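Local coordinates for 2-oxoadipate dioxygenase/decarboxylase, chloroplastic/amyloplastic (Oryza sativa, PDB 6W1K), which uses iron(II) and dioxygen to decarboxylate and hydroxylate 2-oxoadipate to D-2-hydroxyglutarate in lysine catabolism, and takes part in regulating starch synthesis and amyloplast development in the endosperm, at residues T24-M29 against T113-P118; A61-G66 against K301-T306; I72-E77 against N189-N194; F82-R87 against P120-S125. All coordinates share one frame; numbering follows the deposited sequence.

Contact 1. Residues T24-M29 against T113-P118; sequences TVISNM and TGVYGP
Ile26 holds CG1 between its backbone N and carbonyl carbon (chi1 53°), and an extended chi2 of 163° carries CD1 out of helix 16-36 to Val115. Val115 answers with CG1 beside its own N (chi1 -61°). The two side chains then run past each other in opposite directions: Ile26 CD1 lies 3.7 Å from Val115 CB and 3.8 Å from Val115 CG1. The other branch, Val115 CG2, rests against the next helix residue, 3.8 Å from Ser27 CB, and also lies over one face of the Tyr116 ring. With an alanine in place of Ile26, Val115 CB and CG1 would probably lose the CG1 and CD1 atoms packed on them, opening a gap between helix and loop. Tyr116 brings its hydroxyl alongside Ser27, with OH 3.8 Å from Ser27 OG, too far for a bond; that serine oxygen is bonded to Lys31 instead. The loop keeps its shape through Tyr116 N to Thr113 O (3.0 Å) and Gly117 N to Gly114 O (3.0 Å), while Arg23 grips the carbonyls of Val115 and Gly117. Ile26 and Val115 both also touch Phe60 of strand 57-65, so this is hydrophobic helix-on-loop packing, joining helix 16-36 to the connection between strands 97-103 and 121-127.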
loop_
_atom_site.group_PDB
_atom_site.type_symbol
_atom_site.label_atom_id
_atom_site.label_comp_id
_atom_site.label_asym_id
_atom_site.label_seq_id
_atom_site.Cartn_x
_atom_site.Cartn_y
_atom_site.Cartn_z
ATOM N N THR A 24 -0.713 16.962 -5.416
ATOM C CA THR A 24 0.723 17.254 -5.257
ATOM C C THR A 24 1.295 16.514 -4.053
ATOM O O THR A 24 2.486 16.181 -4.044
ATOM C CB THR A 24 1.024 18.753 -5.098
ATOM O OG1 THR A 24 0.574 19.220 -3.813
ATOM C CG2 THR A 24 0.420 19.554 -6.229
ATOM N N VAL A 25 0.480 16.264 -3.013
ATOM C CA VAL A 25 0.985 15.562 -1.842
ATOM C C VAL A 25 1.258 14.096 -2.180
ATOM O O VAL A 25 2.316 13.542 -1.827
ATOM C CB VAL A 25 0.002 15.694 -0.656
ATOM C CG1 VAL A 25 0.488 14.843 0.542
ATOM C CG2 VAL A 25 -0.149 17.146 -0.168
ATOM N N ILE A 26 0.308 13.429 -2.829
ATOM C CA ILE A 26 0.521 12.011 -3.093
ATOM C C ILE A 26 1.590 11.869 -4.157
ATOM O O ILE A 26 2.281 10.846 -4.201
ATOM C CB ILE A 26 -0.770 11.236 -3.450
ATOM C CG1 ILE A 26 -1.560 11.854 -4.595
ATOM C CG2 ILE A 26 -1.621 11.111 -2.201
ATOM C CD1 ILE A 26 -2.600 10.901 -5.218
ATOM N N SER A 27 1.779 12.903 -4.973
ATOM C CA SER A 27 2.874 12.897 -5.934
ATOM C C SER A 27 4.213 12.910 -5.221
ATOM O O SER A 27 5.139 12.197 -5.620
ATOM C CB SER A 27 2.734 14.088 -6.880
ATOM O OG SER A 27 3.873 14.192 -7.678
ATOM N N ASN A 28 4.315 13.665 -4.122
ATOM C CA ASN A 28 5.559 13.679 -3.360
ATOM C C ASN A 28 5.775 12.361 -2.629
ATOM O O ASN A 28 6.908 11.895 -2.527
ATOM C CB ASN A 28 5.566 14.872 -2.397
ATOM C CG ASN A 28 5.885 16.156 -3.111
ATOM O OD1 ASN A 28 6.613 16.132 -4.087
ATOM N ND2 ASN A 28 5.318 17.266 -2.671
ATOM N N MET A 29 4.703 11.725 -2.132
ATOM C CA MET A 29 4.868 10.392 -1.560
ATOM C C MET A 29 5.447 9.442 -2.599
ATOM O O MET A 29 6.361 8.660 -2.307
ATOM C CB MET A 29 3.531 9.865 -1.040
ATOM C CG MET A 29 2.919 10.694 0.091
ATOM S SD MET A 29 1.252 10.102 0.499
ATOM C CE MET A 29 1.036 10.697 2.159
ATOM N N THR A 113 -2.755 10.321 -15.571
ATOM C CA THR A 113 -2.476 8.975 -15.094
ATOM C C THR A 113 -1.657 9.044 -13.813
ATOM O O THR A 113 -1.193 10.111 -13.408
ATOM C CB THR A 113 -1.753 8.175 -16.176
ATOM O OG1 THR A 113 -0.546 8.857 -16.550
ATOM C CG2 THR A 113 -2.686 8.046 -17.407
ATOM N N GLY A 114 -1.523 7.890 -13.162
ATOM C CA GLY A 114 -0.855 7.816 -11.860
ATOM C C GLY A 114 -1.571 8.656 -10.819
ATOM O O GLY A 114 -2.792 8.564 -10.634
ATOM N N VAL A 115 -0.827 9.529 -10.133
ATOM C CA VAL A 115 -1.475 10.365 -9.126
ATOM C C VAL A 115 -2.376 11.436 -9.753
ATOM O O VAL A 115 -3.162 12.057 -9.030
ATOM C CB VAL A 115 -0.439 11.039 -8.208
ATOM C CG1 VAL A 115 0.363 9.963 -7.477
ATOM C CG2 VAL A 115 0.480 11.981 -9.032
ATOM N N TYR A 116 -2.289 11.660 -11.063
ATOM C CA TYR A 116 -3.210 12.549 -11.778
ATOM C C TYR A 116 -4.343 11.796 -12.488
ATOM O O TYR A 116 -5.111 12.406 -13.251
ATOM C CB TYR A 116 -2.425 13.418 -12.761
ATOM C CG TYR A 116 -1.359 14.209 -12.034
ATOM C CD1 TYR A 116 -1.699 15.281 -11.213
ATOM C CD2 TYR A 116 -0.017 13.844 -12.123
ATOM C CE1 TYR A 116 -0.721 15.986 -10.515
ATOM C CE2 TYR A 116 0.966 14.547 -11.437
ATOM C CZ TYR A 116 0.610 15.601 -10.622
ATOM O OH TYR A 116 1.596 16.284 -9.942
ATOM N N GLY A 117 -4.489 10.509 -12.214
ATOM C CA GLY A 117 -5.559 9.710 -12.758
ATOM C C GLY A 117 -6.613 9.509 -11.699
ATOM O O GLY A 117 -6.749 10.317 -10.774
ATOM N N PRO A 118 -7.381 8.429 -11.802
ATOM C CA PRO A 118 -8.382 8.154 -10.763
ATOM C C PRO A 118 -7.679 8.043 -9.416
ATOM O O PRO A 118 -6.648 7.390 -9.290
ATOM C CB PRO A 118 -9.019 6.835 -11.210
ATOM C CG PRO A 118 -8.106 6.263 -12.233
ATOM C CD PRO A 118 -7.403 7.427 -12.879
#

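Contact 2. Residues A61-G66 against K301-T306; sequences AFRTFG and KIFEST. With OOG (2-oxoadipic acid), chain F.
Thr306 OG1 lies close to the guanidinium plane of Arg63 and takes NH1 (3.0 Å) and NH2 (3.1 Å) end-on. The bonds are moderately bent, with N-H...O angles of 147° and 141°, as expected when one oxygen sits between two donors. The neighbouring edge of the same guanidinium serves the substrate: Arg63 NE reaches 2-oxoadipate O1 at 2.8 Å, and Arg63 NH2 reaches its O2 at 2.6 Å, both nearly straight at about 175°. An Arg63 chain extended from CG to NE delivers this flat group from strand 57-65 to the carboxylate. Phe303 contributes in two ways. Its carbonyl O takes a weak bond from Arg63 NH2, and one face of its ring lies against the substrate chain, with substrate C3 above the plane and offset toward the rim, while Arg63 NH2 stands at the ring's edge. Trp185 adds a cation-pi contact to Arg63, and Tyr265 OH also bonds the ligand. The carboxylate held here is the one remote from the keto carbon C5. Paired charges and paired bonds thus probably fix the far end of the substrate, orienting the 2-oxo acid end, where decarboxylation occurs, for the metal.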
loop_
_atom_site.group_PDB
_atom_site.type_symbol
_atom_site.label_atom_id
_atom_site.label_comp_id
_atom_site.label_asym_id
_atom_site.label_seq_id
_atom_site.Cartn_x
_atom_site.Cartn_y
_atom_site.Cartn_z
ATOM N N ALA A 61 -0.568 1.879 0.103
ATOM C CA ALA A 61 -0.612 1.207 1.406
ATOM C C ALA A 61 0.481 1.764 2.324
ATOM O O ALA A 61 1.534 2.194 1.856
ATOM C CB ALA A 61 -0.474 -0.307 1.256
ATOM N N PHE A 62 0.170 1.845 3.618
ATOM C CA PHE A 62 1.060 2.401 4.641
ATOM C C PHE A 62 1.028 1.487 5.862
ATOM O O PHE A 62 0.022 0.823 6.123
ATOM C CB PHE A 62 0.664 3.837 5.080
ATOM C CG PHE A 62 0.613 4.837 3.953
ATOM C CD1 PHE A 62 -0.541 4.999 3.197
ATOM C CD2 PHE A 62 1.712 5.609 3.653
ATOM C CE1 PHE A 62 -0.564 5.914 2.170
ATOM C CE2 PHE A 62 1.706 6.536 2.629
ATOM C CZ PHE A 62 0.554 6.699 1.896
ATOM N N ARG A 63 2.137 1.494 6.629
ATOM C CA ARG A 63 2.286 0.720 7.847
ATOM C C ARG A 63 2.595 1.623 9.034
ATOM O O ARG A 63 3.276 2.648 8.895
ATOM C CB ARG A 63 3.405 -0.309 7.694
ATOM C CG ARG A 63 3.153 -1.325 6.589
ATOM C CD ARG A 63 4.198 -2.414 6.598
ATOM N NE ARG A 63 3.935 -3.408 5.566
ATOM C CZ ARG A 63 4.771 -4.394 5.271
ATOM N NH1 ARG A 63 5.915 -4.508 5.939
ATOM N NH2 ARG A 63 4.477 -5.247 4.315
ATOM N N THR A 64 2.093 1.243 10.208
ATOM C CA THR A 64 2.240 2.119 11.363
ATOM C C THR A 64 2.334 1.318 12.659
ATOM O O THR A 64 1.996 0.130 12.713
ATOM C CB THR A 64 1.070 3.102 11.482
ATOM O OG1 THR A 64 -0.102 2.383 11.914
ATOM C CG2 THR A 64 0.747 3.814 10.160
ATOM N N PHE A 65 2.781 1.994 13.719
ATOM C CA PHE A 65 2.781 1.417 15.062
ATOM C C PHE A 65 1.505 1.813 15.796
ATOM O O PHE A 65 1.264 3.004 16.034
ATOM C CB PHE A 65 3.987 1.906 15.853
ATOM C CG PHE A 65 5.299 1.319 15.411
ATOM C CD1 PHE A 65 5.533 -0.037 15.490
ATOM C CD2 PHE A 65 6.324 2.149 14.979
ATOM C CE1 PHE A 65 6.776 -0.570 15.125
ATOM C CE2 PHE A 65 7.566 1.634 14.611
ATOM C CZ PHE A 65 7.787 0.276 14.667
ATOM N N GLY A 66 0.696 0.824 16.165
ATOM C CA GLY A 66 -0.542 1.062 16.885
ATOM C C GLY A 66 -0.374 1.320 18.370
ATOM O O GLY A 66 -0.775 0.509 19.221
ATOM N N LYS A 301 -1.059 -12.634 2.858
ATOM C CA LYS A 301 0.122 -13.153 2.177
ATOM C C LYS A 301 0.911 -12.053 1.477
ATOM O O LYS A 301 2.133 -12.162 1.326
ATOM C CB LYS A 301 -0.295 -14.228 1.167
ATOM C CG LYS A 301 -1.082 -15.411 1.768
ATOM C CD LYS A 301 -0.157 -16.327 2.609
ATOM C CE LYS A 301 -0.938 -17.443 3.347
ATOM N NZ LYS A 301 -0.945 -17.255 4.836
ATOM N N ILE A 302 0.244 -10.973 1.089
ATOM C CA ILE A 302 0.927 -9.870 0.425
ATOM C C ILE A 302 1.800 -9.115 1.413
ATOM O O ILE A 302 2.847 -8.585 1.028
ATOM C CB ILE A 302 -0.106 -8.945 -0.252
ATOM C CG1 ILE A 302 -0.810 -9.701 -1.378
ATOM C CG2 ILE A 302 0.542 -7.686 -0.833
ATOM C CD1 ILE A 302 -2.028 -8.984 -1.951
ATOM N N PHE A 303 1.419 -9.094 2.707
ATOM C CA PHE A 303 2.277 -8.489 3.730
ATOM C C PHE A 303 3.688 -9.073 3.679
ATOM O O PHE A 303 4.655 -8.421 4.083
ATOM C CB PHE A 303 1.723 -8.715 5.156
ATOM C CG PHE A 303 0.671 -7.719 5.583
ATOM C CD1 PHE A 303 0.971 -6.363 5.694
ATOM C CD2 PHE A 303 -0.611 -8.143 5.887
ATOM C CE1 PHE A 303 0.004 -5.451 6.083
ATOM C CE2 PHE A 303 -1.595 -7.230 6.267
ATOM C CZ PHE A 303 -1.284 -5.882 6.369
ATOM N N GLU A 304 3.812 -10.310 3.220
ATOM C CA GLU A 304 5.079 -11.009 3.263
ATOM C C GLU A 304 5.999 -10.657 2.099
ATOM O O GLU A 304 7.125 -11.180 2.030
ATOM C CB GLU A 304 4.802 -12.513 3.337
ATOM C CG GLU A 304 4.093 -12.889 4.650
ATOM C CD GLU A 304 3.948 -14.378 4.866
ATOM O OE1 GLU A 304 4.884 -15.121 4.494
ATOM O OE2 GLU A 304 2.895 -14.794 5.415
ATOM N N SER A 305 5.586 -9.743 1.226
ATOM C CA SER A 305 6.482 -9.248 0.188
ATOM C C SER A 305 7.734 -8.615 0.772
ATOM O O SER A 305 8.763 -8.567 0.093
ATOM C CB SER A 305 5.744 -8.241 -0.680
ATOM O OG SER A 305 4.584 -8.843 -1.241
ATOM N N THR A 306 7.680 -8.150 2.012
ATOM C CA THR A 306 8.832 -7.551 2.649
ATOM C C THR A 306 9.541 -8.505 3.595
ATOM O O THR A 306 10.538 -8.101 4.213
ATOM C CB THR A 306 8.431 -6.285 3.430
ATOM O OG1 THR A 306 7.295 -6.564 4.266
ATOM C CG2 THR A 306 8.129 -5.116 2.497
HETATM C C2 OOG F . -0.262 -4.089 2.987
HETATM C C3 OOG F . -0.563 -5.488 2.446
HETATM C C4 OOG F . -2.066 -5.642 2.184
HETATM C C6 OOG F . -3.529 -5.653 -0.023
HETATM O O4 OOG F . -4.361 -6.454 0.473
HETATM O O3 OOG F . -3.571 -5.395 -1.246
HETATM C C5 OOG F . -2.473 -4.998 0.858
HETATM C C1 OOG F . 1.187 -3.963 3.479
HETATM O O1 OOG F . 1.494 -3.080 4.202
HETATM O O2 OOG F . 2.171 -4.873 3.089
HETATM O O5 OOG F . -1.977 -3.987 0.504
#

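Contact 3. Residues I72-E77 against N189-N194; sequences IKSLAE and NGYALN. With OOG (2-oxoadipic acid), chain F.
Tyr191, the third residue of a type II' beta turn running from Asn189 to Ala192, reaches across to helix 72-81. The turn closes with Ala192 N to Asn189 O at 3.2 Å, and Gly190 supplies the positive phi (62°) needed at its second position. From this turn the Tyr191 CB points toward the helix, and CG sits beside the backbone N (chi1 -66°), which sends the ring outward along Leu75 and Ser74. Going up the ring, the first atom to touch is Tyr191 CD1, packed 3.8 Å from Leu75 CD1 and at 3.9 Å from Leu75 CG; the leucine and tyrosine lie alongside, pointing opposite ways. One atom further, Tyr191 CE1 comes within 3.2 Å of Ser74 OG, which stands oblique to the ring. At the tip, the phenolic oxygen meets the serine hydroxyl and also has Tyr70 O as a hydrogen-bond partner. Ser74 OG has its chief partner in Gly71 O, just before the helix segment. Ala154 of helix 154-160 touches all three side chains, and Leu75 continues onto Phe62 of strand 57-65. The contact thus joins the first turns of helix 72-81 to the loop leading to the pocket residue Asn194. At its polar end, Tyr191 OH and Ser74 OG are 2.9 Å apart.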
loop_
_atom_site.group_PDB
_atom_site.type_symbol
_atom_site.label_atom_id
_atom_site.label_comp_id
_atom_site.label_asym_id
_atom_site.label_seq_id
_atom_site.Cartn_x
_atom_site.Cartn_y
_atom_site.Cartn_z
ATOM N N ILE A 72 -3.092 3.942 12.797
ATOM C CA ILE A 72 -3.865 4.266 11.604
ATOM C C ILE A 72 -4.325 5.724 11.635
ATOM O O ILE A 72 -4.249 6.432 10.630
ATOM C CB ILE A 72 -5.047 3.307 11.470
ATOM C CG1 ILE A 72 -4.559 1.889 11.188
ATOM C CG2 ILE A 72 -5.972 3.751 10.352
ATOM C CD1 ILE A 72 -5.602 0.845 11.431
ATOM N N LYS A 73 -4.779 6.199 12.796
ATOM C CA LYS A 73 -5.367 7.527 12.855
ATOM C C LYS A 73 -4.366 8.626 12.499
ATOM O O LYS A 73 -4.783 9.708 12.051
ATOM C CB LYS A 73 -5.945 7.758 14.241
ATOM C CG LYS A 73 -4.906 7.736 15.336
ATOM C CD LYS A 73 -5.468 8.273 16.654
ATOM C CE LYS A 73 -6.068 7.183 17.495
ATOM N NZ LYS A 73 -5.964 7.493 18.955
ATOM N N SER A 74 -3.059 8.372 12.662
ATOM C CA SER A 74 -2.068 9.410 12.425
ATOM C C SER A 74 -1.975 9.755 10.944
ATOM O O SER A 74 -1.618 10.886 10.591
ATOM C CB SER A 74 -0.703 8.973 12.994
ATOM O OG SER A 74 -0.099 7.960 12.205
ATOM N N LEU A 75 -2.318 8.819 10.071
ATOM C CA LEU A 75 -2.420 9.109 8.646
ATOM C C LEU A 75 -3.847 9.293 8.173
ATOM O O LEU A 75 -4.083 10.044 7.223
ATOM C CB LEU A 75 -1.818 7.980 7.818
ATOM C CG LEU A 75 -0.322 8.057 7.566
ATOM C CD1 LEU A 75 0.080 6.681 6.995
ATOM C CD2 LEU A 75 0.010 9.206 6.649
ATOM N N ALA A 76 -4.799 8.618 8.810
ATOM C CA ALA A 76 -6.154 8.623 8.267
ATOM C C ALA A 76 -6.739 10.019 8.240
ATOM O O ALA A 76 -7.520 10.334 7.351
ATOM C CB ALA A 76 -7.090 7.742 9.072
ATOM N N GLU A 77 -6.396 10.853 9.223
ATOM C CA GLU A 77 -6.962 12.200 9.312
ATOM C C GLU A 77 -6.599 13.062 8.098
ATOM O O GLU A 77 -7.396 13.907 7.663
ATOM C CB GLU A 77 -6.459 12.855 10.596
ATOM C CG GLU A 77 -7.239 14.049 11.062
ATOM C CD GLU A 77 -6.481 14.869 12.117
ATOM O OE1 GLU A 77 -6.780 16.082 12.217
ATOM O OE2 GLU A 77 -5.588 14.317 12.823
ATOM N N ASN A 189 11.401 2.319 8.060
ATOM C CA ASN A 189 10.715 2.989 6.948
ATOM C C ASN A 189 9.646 3.982 7.394
ATOM O O ASN A 189 9.300 4.883 6.621
ATOM C CB ASN A 189 10.056 1.962 5.996
ATOM C CG ASN A 189 11.074 1.154 5.182
ATOM O OD1 ASN A 189 11.625 1.626 4.196
ATOM N ND2 ASN A 189 11.341 -0.067 5.620
ATOM N N GLY A 190 9.080 3.824 8.585
ATOM C CA GLY A 190 8.126 4.810 9.064
ATOM C C GLY A 190 6.912 4.892 8.151
ATOM O O GLY A 190 6.379 3.884 7.683
ATOM N N TYR A 191 6.476 6.111 7.908
ATOM C CA TYR A 191 5.286 6.413 7.137
ATOM C C TYR A 191 5.528 6.441 5.622
ATOM O O TYR A 191 4.674 6.957 4.871
ATOM C CB TYR A 191 4.754 7.754 7.610
ATOM C CG TYR A 191 4.234 7.785 9.021
ATOM C CD1 TYR A 191 3.047 7.156 9.349
ATOM C CD2 TYR A 191 4.919 8.481 10.019
ATOM C CE1 TYR A 191 2.554 7.199 10.623
ATOM C CE2 TYR A 191 4.430 8.536 11.279
ATOM C CZ TYR A 191 3.232 7.905 11.581
ATOM O OH TYR A 191 2.722 7.966 12.854
ATOM N N ALA A 192 6.653 5.908 5.156
ATOM C CA ALA A 192 6.917 5.830 3.728
ATOM C C ALA A 192 5.881 4.949 3.058
ATOM O O ALA A 192 5.399 3.965 3.623
ATOM C CB ALA A 192 8.309 5.260 3.436
ATOM N N LEU A 193 5.511 5.327 1.843
ATOM C CA LEU A 193 4.596 4.496 1.074
ATOM C C LEU A 193 5.148 3.077 0.978
ATOM O O LEU A 193 6.285 2.869 0.526
ATOM C CB LEU A 193 4.438 5.110 -0.304
ATOM C CG LEU A 193 3.512 4.399 -1.250
ATOM C CD1 LEU A 193 2.043 4.477 -0.809
ATOM C CD2 LEU A 193 3.725 5.063 -2.601
ATOM N N ASN A 194 4.353 2.103 1.425
ATOM C CA ASN A 194 4.811 0.709 1.449
ATOM C C ASN A 194 4.659 0.050 0.079
ATOM O O ASN A 194 5.495 -0.780 -0.318
ATOM C CB ASN A 194 4.028 -0.052 2.517
ATOM C CG ASN A 194 4.252 -1.533 2.441
ATOM O OD1 ASN A 194 3.486 -2.248 1.812
ATOM N ND2 ASN A 194 5.321 -2.003 3.066
HETATM C C2 OOG F . -0.262 -4.089 2.987
HETATM C C3 OOG F . -0.563 -5.488 2.446
HETATM C C4 OOG F . -2.066 -5.642 2.184
HETATM C C6 OOG F . -3.529 -5.653 -0.023
HETATM O O4 OOG F . -4.361 -6.454 0.473
HETATM O O3 OOG F . -3.571 -5.395 -1.246
HETATM C C5 OOG F . -2.473 -4.998 0.858
HETATM C C1 OOG F . 1.187 -3.963 3.479
HETATM O O1 OOG F . 1.494 -3.080 4.202
HETATM O O2 OOG F . 2.171 -4.873 3.089
HETATM O O5 OOG F . -1.977 -3.987 0.504
#

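Contact 4. Residues F82-R87 against P120-S125; sequences FGYVPR and PRIFIS. With OOG (2-oxoadipic acid), chain F.
Tyr84 and Ile122 cross at about a right angle, the tyrosine following the C-prime glycine of the Schellman motif that ends helix 72-81. That glycine is Gly83, with positive phi, and Tyr84 N bonds back to Phe79 O. With CG beside the backbone N (chi1 -80°), the Tyr84 ring is aimed at the start of strand 121-127. One corner, Tyr84 CE2, packs 3.5 Å from Ile122 CG1, which stands oblique to the ring. The hydroxyl goes to Pro120, whose carbonyl oxygen lies at the edge of the ring, near its plane, with the hydroxyl in turn in the carbonyl plane. Tyr84 OH also lies 3.9 Å from Pro120 CD. A phenylalanine in its place would keep the ring packing but would probably leave Pro120 O without this donor and the ring freer to shift against Ile122. Phe79 meets the Tyr84 ring edge-to-face and also touches Ile122, so helix and strand close round the same aromatic group. The next residue on the strand, Phe123, turns a face to the substrate, whose C4 stands 3.8 Å above the ring plane. The Tyr84 OH to Pro120 O bond measures 2.6 Å, with a C=O...O angle of 154°.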
loop_
_atom_site.group_PDB
_atom_site.type_symbol
_atom_site.label_atom_id
_atom_site.label_comp_id
_atom_site.label_asym_id
_atom_site.label_seq_id
_atom_site.Cartn_x
_atom_site.Cartn_y
_atom_site.Cartn_z
ATOM N N PHE A 82 -9.200 15.264 3.070
ATOM C CA PHE A 82 -9.343 15.358 1.621
ATOM C C PHE A 82 -10.366 14.361 1.079
ATOM O O PHE A 82 -10.227 13.831 -0.023
ATOM C CB PHE A 82 -7.958 15.230 0.982
ATOM C CG PHE A 82 -7.119 16.460 1.239
ATOM C CD1 PHE A 82 -7.340 17.636 0.502
ATOM C CD2 PHE A 82 -6.187 16.486 2.271
ATOM C CE1 PHE A 82 -6.642 18.820 0.777
ATOM C CE2 PHE A 82 -5.473 17.654 2.541
ATOM C CZ PHE A 82 -5.694 18.818 1.797
ATOM N N GLY A 83 -11.476 14.193 1.809
ATOM C CA GLY A 83 -12.683 13.604 1.269
ATOM C C GLY A 83 -12.702 12.087 1.200
ATOM O O GLY A 83 -13.680 11.513 0.697
ATOM N N TYR A 84 -11.684 11.416 1.715
ATOM C CA TYR A 84 -11.728 9.964 1.788
ATOM C C TYR A 84 -12.682 9.501 2.892
ATOM O O TYR A 84 -12.938 10.197 3.876
ATOM C CB TYR A 84 -10.350 9.372 2.027
ATOM C CG TYR A 84 -9.499 9.270 0.793
ATOM C CD1 TYR A 84 -8.987 10.410 0.201
ATOM C CD2 TYR A 84 -9.250 8.032 0.194
ATOM C CE1 TYR A 84 -8.213 10.322 -0.939
ATOM C CE2 TYR A 84 -8.490 7.933 -0.943
ATOM C CZ TYR A 84 -7.955 9.087 -1.496
ATOM O OH TYR A 84 -7.199 9.010 -2.644
ATOM N N VAL A 85 -13.217 8.304 2.685
ATOM C CA VAL A 85 -14.287 7.739 3.501
ATOM C C VAL A 85 -13.764 6.428 4.068
ATOM O O VAL A 85 -13.378 5.543 3.304
ATOM C CB VAL A 85 -15.555 7.490 2.662
ATOM C CG1 VAL A 85 -16.709 6.859 3.459
ATOM C CG2 VAL A 85 -16.052 8.816 2.039
ATOM N N PRO A 86 -13.786 6.239 5.388
ATOM C CA PRO A 86 -13.365 4.944 5.942
ATOM C C PRO A 86 -14.337 3.827 5.584
ATOM O O PRO A 86 -15.563 3.988 5.574
ATOM C CB PRO A 86 -13.315 5.202 7.459
ATOM C CG PRO A 86 -14.240 6.318 7.693
ATOM C CD PRO A 86 -14.155 7.197 6.445
ATOM N N ARG A 87 -13.765 2.676 5.275
ATOM C CA ARG A 87 -14.550 1.516 4.888
ATOM C C ARG A 87 -14.321 0.368 5.873
ATOM O O ARG A 87 -14.452 0.569 7.083
ATOM C CB ARG A 87 -14.218 1.158 3.444
ATOM C CG ARG A 87 -14.462 2.371 2.484
ATOM C CD ARG A 87 -15.994 2.666 2.255
ATOM N NE ARG A 87 -16.589 1.552 1.533
ATOM C CZ ARG A 87 -16.723 1.475 0.209
ATOM N NH1 ARG A 87 -16.364 2.474 -0.567
ATOM N NH2 ARG A 87 -17.237 0.392 -0.344
ATOM N N PRO A 120 -6.393 7.018 -5.858
ATOM C CA PRO A 120 -6.263 5.660 -5.321
ATOM C C PRO A 120 -7.002 5.499 -4.000
ATOM O O PRO A 120 -7.203 6.458 -3.247
ATOM C CB PRO A 120 -4.750 5.509 -5.134
ATOM C CG PRO A 120 -4.265 6.927 -4.784
ATOM C CD PRO A 120 -5.150 7.815 -5.686
ATOM N N ARG A 121 -7.475 4.272 -3.780
ATOM C CA ARG A 121 -7.869 3.845 -2.449
ATOM C C ARG A 121 -6.644 3.902 -1.548
ATOM O O ARG A 121 -5.501 3.937 -2.012
ATOM C CB ARG A 121 -8.473 2.434 -2.473
ATOM C CG ARG A 121 -9.673 2.242 -3.429
ATOM C CD ARG A 121 -9.854 0.752 -3.640
ATOM N NE ARG A 121 -10.856 0.376 -4.622
ATOM C CZ ARG A 121 -10.662 0.352 -5.934
ATOM N NH1 ARG A 121 -9.477 0.695 -6.447
ATOM N NH2 ARG A 121 -11.646 -0.019 -6.725
ATOM N N ILE A 122 -6.880 3.937 -0.238
ATOM C CA ILE A 122 -5.794 3.930 0.733
ATOM C C ILE A 122 -6.001 2.769 1.700
ATOM O O ILE A 122 -7.095 2.583 2.224
ATOM C CB ILE A 122 -5.686 5.264 1.513
ATOM C CG1 ILE A 122 -5.672 6.472 0.580
ATOM C CG2 ILE A 122 -4.429 5.227 2.376
ATOM C CD1 ILE A 122 -4.416 6.675 -0.159
ATOM N N PHE A 123 -4.945 1.987 1.925
ATOM C CA PHE A 123 -4.945 0.844 2.838
ATOM C C PHE A 123 -3.921 1.176 3.925
ATOM O O PHE A 123 -2.756 1.417 3.606
ATOM C CB PHE A 123 -4.573 -0.446 2.080
ATOM C CG PHE A 123 -4.680 -1.705 2.892
ATOM C CD1 PHE A 123 -3.695 -2.044 3.828
ATOM C CD2 PHE A 123 -5.753 -2.568 2.703
ATOM C CE1 PHE A 123 -3.798 -3.233 4.574
ATOM C CE2 PHE A 123 -5.868 -3.747 3.442
ATOM C CZ PHE A 123 -4.897 -4.077 4.382
ATOM N N ILE A 124 -4.359 1.258 5.192
ATOM C CA ILE A 124 -3.476 1.655 6.288
ATOM C C ILE A 124 -3.570 0.583 7.366
ATOM O O ILE A 124 -4.668 0.280 7.850
ATOM C CB ILE A 124 -3.831 3.017 6.892
ATOM C CG1 ILE A 124 -3.920 4.085 5.794
ATOM C CG2 ILE A 124 -2.769 3.399 7.891
ATOM C CD1 ILE A 124 -4.428 5.442 6.260
ATOM N N SER A 125 -2.450 0.004 7.711
ATOM C CA SER A 125 -2.417 -1.020 8.746
ATOM C C SER A 125 -1.654 -0.474 9.951
ATOM O O SER A 125 -0.937 0.536 9.864
ATOM C CB SER A 125 -1.807 -2.304 8.197
ATOM O OG SER A 125 -0.494 -2.094 7.757
HETATM C C2 OOG F . -0.262 -4.089 2.987
HETATM C C3 OOG F . -0.563 -5.488 2.446
HETATM C C4 OOG F . -2.066 -5.642 2.184
HETATM C C6 OOG F . -3.529 -5.653 -0.023
HETATM O O4 OOG F . -4.361 -6.454 0.473
HETATM O O3 OOG F . -3.571 -5.395 -1.246
HETATM C C5 OOG F . -2.473 -4.998 0.858
HETATM C C1 OOG F . 1.187 -3.963 3.479
HETATM O O1 OOG F . 1.494 -3.080 4.202
HETATM O O2 OOG F . 2.171 -4.873 3.089
HETATM O O5 OOG F . -1.977 -3.987 0.504
#

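Contacts 2, 3 and 4 gather round strands 57-65 and 121-127, parallel neighbours in one mixed sheet: Phe62 N lies 3.0 Å from Phe123 O. Centres of contacts 2 and 3, and of 3 and 4, are about 11 Å apart. Contact 1 lies farthest from the centre of the chain, about 14 Å, and its centre is about 21 Å from that of contact 2, yet Met29 SD still touches Phe62 CZ at 3.7 Å. Along the chain contact 4 nests within contact 3, and contact 3 within contact 2, whereas contact 1 interleaves with all of them. Segments distant in sequence thus surround the strand that supplies both His59 to the metal and Arg63 to the substrate.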